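Local structure of endo-b-1,4-glucanase (1KS8) at residues Met1-Lys6 / Tyr337-Gly342. The protein probably hydrolyses internal beta-1,4-glucosidic linkages in cellulose and related beta-glucans, as a family 9 glycoside hydrolase of a termite. Sequence-based numbering, arbitrary orientation.
Sequences MAYDYK and YALGDG. Unlike the reference sequence in segment 1-6: Met1 (reference Ala).
Tyr3 lays its ring over Leu339, and its hydroxyl reaches on to Asp341. The CH-pi contact is nearly central: Leu339 CB stands 3.7 Å from the centroid of the Tyr3 ring, almost straight above the face. The two side chains run past each other in opposite senses, which brings Leu339 CD1 back under the root of the tyrosine, 3.7 Å from Tyr3 CB. With CG anti to its carbonyl carbon (chi1 -64°), Tyr3 carries its ring past Leu339 to Asp341, and its OH donates a short hydrogen bond of 2.6 Å to Asp341 OD1. The carboxylate sits at the ring's edge, its plane turned 41° from the ring; the hydroxyl meets OD1 on the anti side, 34° out of the carboxylate plane. Met1 CA lies over the other ring face, toward the rim, and Met1 N is 4.5 Å from Asp341 OD1, too far for a salt bridge. The backbone angles at Gly340 call for glycine, and a CB there would also collide with the Tyr3 hydroxyl. Replacing Tyr3 by an alanine is likely to leave Asp341 OD1 without this donor and to uncover the flank of Leu339. Tyr5 CE1 touches the same Leu339 CD1 at 3.7 Å, so both tyrosines share one methyl; the Tyr5 hydroxyl is hydrogen-bonded to Asp336 and Gln332, earlier on helix 324-341. The arrangement fastens the N-terminal lead-in of helix 5-18, which Asp4 caps, to the C-terminal end of helix 324-341, a helix-end contact within the (alpha/alpha)6 fold of family 9, away from the predicted active site.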
ATOM      1  N   MET A   1      15.893  17.523  13.525  1.00 43.40           N
ATOM      2  CA  MET A   1      14.529  17.292  14.082  1.00 42.67           C
ATOM      3  C   MET A   1      13.548  18.339  13.568  1.00 40.34           C
ATOM      4  O   MET A   1      13.811  19.014  12.571  1.00 41.15           O
ATOM      5  CB  MET A   1      14.568  17.337  15.611  1.00 45.59           C
ATOM      6  CG  MET A   1      15.049  18.663  16.183  1.00 48.66           C
ATOM      7  SD  MET A   1      14.913  18.730  17.981  1.00 51.92           S
ATOM      8  CE  MET A   1      13.276  19.444  18.164  1.00 51.62           C
ATOM      9  N   ALA A   2      12.418  18.469  14.258  1.00 36.63           N
ATOM     10  CA  ALA A   2      11.389  19.432  13.884  1.00 30.66           C
ATOM     11  C   ALA A   2      10.953  19.223  12.439  1.00 26.80           C
ATOM     12  O   ALA A   2      11.067  20.125  11.607  1.00 26.99           O
ATOM     13  CB  ALA A   2      11.911  20.849  14.075  1.00 31.83           C
ATOM     14  N   TYR A   3      10.448  18.028  12.144  1.00 20.40           N
ATOM     15  CA  TYR A   3      10.000  17.700  10.796  1.00 16.23           C
ATOM     16  C   TYR A   3       8.585  18.191  10.510  1.00 14.15           C
ATOM     17  O   TYR A   3       7.706  18.137  11.371  1.00 14.37           O
ATOM     18  CB  TYR A   3      10.060  16.186  10.571  1.00 13.67           C
ATOM     19  CG  TYR A   3      11.453  15.609  10.639  1.00 11.16           C
ATOM     20  CD1 TYR A   3      12.431  15.982   9.716  1.00 10.99           C
ATOM     21  CD2 TYR A   3      11.799  14.697  11.632  1.00 11.55           C
ATOM     22  CE1 TYR A   3      13.721  15.456   9.783  1.00 12.56           C
ATOM     23  CE2 TYR A   3      13.084  14.167  11.709  1.00 12.51           C
ATOM     24  CZ  TYR A   3      14.039  14.551  10.784  1.00 12.85           C
ATOM     25  OH  TYR A   3      15.315  14.040  10.872  1.00 15.42           O
ATOM     26  N   ASP A   4       8.380  18.665   9.287  1.00 12.65           N
ATOM     27  CA  ASP A   4       7.081  19.160   8.841  1.00 11.81           C
ATOM     28  C   ASP A   4       6.284  17.958   8.332  1.00 11.47           C
ATOM     29  O   ASP A   4       6.252  17.694   7.128  1.00 10.54           O
ATOM     30  CB  ASP A   4       7.285  20.162   7.704  1.00 13.37           C
ATOM     31  CG  ASP A   4       6.010  20.885   7.320  1.00 14.71           C
ATOM     32  OD1 ASP A   4       4.915  20.430   7.712  1.00 15.54           O
ATOM     33  OD2 ASP A   4       6.114  21.911   6.610  1.00 16.64           O
ATOM     34  N   TYR A   5       5.645  17.236   9.248  1.00 10.82           N
ATOM     35  CA  TYR A   5       4.872  16.051   8.877  1.00 10.20           C
ATOM     36  C   TYR A   5       3.764  16.358   7.883  1.00 10.57           C
ATOM     37  O   TYR A   5       3.440  15.527   7.037  1.00  9.93           O
ATOM     38  CB  TYR A   5       4.273  15.386  10.120  1.00  9.39           C
ATOM     39  CG  TYR A   5       5.306  14.951  11.129  1.00  9.90           C
ATOM     40  CD1 TYR A   5       6.280  14.006  10.803  1.00  9.50           C
ATOM     41  CD2 TYR A   5       5.325  15.501  12.408  1.00 11.50           C
ATOM     42  CE1 TYR A   5       7.249  13.626  11.722  1.00  9.62           C
ATOM     43  CE2 TYR A   5       6.288  15.130  13.334  1.00 11.25           C
ATOM     44  CZ  TYR A   5       7.248  14.195  12.987  1.00 10.29           C
ATOM     45  OH  TYR A   5       8.210  13.850  13.904  1.00 11.10           O
ATOM     46  N   LYS A   6       3.172  17.542   7.987  1.00  9.74           N
ATOM     47  CA  LYS A   6       2.115  17.918   7.058  1.00 10.06           C
ATOM     48  C   LYS A   6       2.655  17.918   5.634  1.00  9.21           C
ATOM     49  O   LYS A   6       2.004  17.420   4.715  1.00  9.91           O
ATOM     50  CB  LYS A   6       1.566  19.304   7.394  1.00 10.89           C
ATOM     51  CG  LYS A   6       0.777  19.371   8.689  1.00 13.27           C
ATOM     52  CD  LYS A   6       0.261  20.784   8.937  1.00 15.26           C
ATOM     53  CE  LYS A   6      -0.595  20.849  10.192  1.00 20.57           C
ATOM     54  NZ  LYS A   6       0.167  20.479  11.415  1.00 24.23           N
ATOM     55  N   TYR A 337      13.261   8.419  11.737  1.00  8.97           N
ATOM     56  CA  TYR A 337      14.483   7.842  11.199  1.00  8.93           C
ATOM     57  C   TYR A 337      14.398   7.955   9.678  1.00  8.82           C
ATOM     58  O   TYR A 337      15.355   8.368   9.025  1.00  9.72           O
ATOM     59  CB  TYR A 337      14.642   6.374  11.612  1.00  8.98           C
ATOM     60  CG  TYR A 337      15.909   5.743  11.075  1.00  9.01           C
ATOM     61  CD1 TYR A 337      16.027   5.408   9.725  1.00  9.01           C
ATOM     62  CD2 TYR A 337      17.008   5.518  11.908  1.00  9.38           C
ATOM     63  CE1 TYR A 337      17.204   4.867   9.217  1.00  8.89           C
ATOM     64  CE2 TYR A 337      18.191   4.978  11.409  1.00  9.08           C
ATOM     65  CZ  TYR A 337      18.282   4.656  10.062  1.00  9.90           C
ATOM     66  OH  TYR A 337      19.448   4.132   9.553  1.00 11.29           O
ATOM     67  N   ALA A 338      13.245   7.600   9.117  1.00  8.24           N
ATOM     68  CA  ALA A 338      13.061   7.674   7.673  1.00  8.38           C
ATOM     69  C   ALA A 338      13.229   9.099   7.161  1.00  8.50           C
ATOM     70  O   ALA A 338      13.705   9.315   6.046  1.00  9.25           O
ATOM     71  CB  ALA A 338      11.679   7.149   7.292  1.00  8.59           C
ATOM     72  N   LEU A 339      12.839  10.075   7.977  1.00  8.89           N
ATOM     73  CA  LEU A 339      12.934  11.474   7.580  1.00  9.14           C
ATOM     74  C   LEU A 339      14.320  12.084   7.741  1.00  9.00           C
ATOM     75  O   LEU A 339      14.579  13.165   7.215  1.00  9.65           O
ATOM     76  CB  LEU A 339      11.908  12.314   8.348  1.00  9.40           C
ATOM     77  CG  LEU A 339      10.446  11.873   8.206  1.00 10.66           C
ATOM     78  CD1 LEU A 339       9.543  12.859   8.936  1.00  9.88           C
ATOM     79  CD2 LEU A 339      10.066  11.793   6.735  1.00 12.87           C
ATOM     80  N   GLY A 340      15.210  11.413   8.470  1.00  8.75           N
ATOM     81  CA  GLY A 340      16.553  11.948   8.618  1.00  9.98           C
ATOM     82  C   GLY A 340      17.290  11.814   9.938  1.00 10.46           C
ATOM     83  O   GLY A 340      18.468  12.151  10.001  1.00 11.06           O
ATOM     84  N   ASP A 341      16.640  11.320  10.987  1.00 11.14           N
ATOM     85  CA  ASP A 341      17.320  11.206  12.275  1.00 12.27           C
ATOM     86  C   ASP A 341      18.526  10.269  12.290  1.00 13.94           C
ATOM     87  O   ASP A 341      19.343  10.317  13.210  1.00 17.27           O
ATOM     88  CB  ASP A 341      16.324  10.803  13.365  1.00 14.43           C
ATOM     89  CG  ASP A 341      15.521  11.985  13.877  1.00 16.21           C
ATOM     90  OD1 ASP A 341      15.630  13.080  13.285  1.00 19.17           O
ATOM     91  OD2 ASP A 341      14.785  11.822  14.873  1.00 22.20           O
ATOM     92  N   GLY A 342      18.642   9.429  11.268  1.00 14.42           N
ATOM     93  CA  GLY A 342      19.761   8.510  11.194  1.00 16.09           C
ATOM     94  C   GLY A 342      20.960   9.095  10.467  1.00 16.88           C
ATOM     95  O   GLY A 342      21.973   8.416  10.289  1.00 18.59           O
TER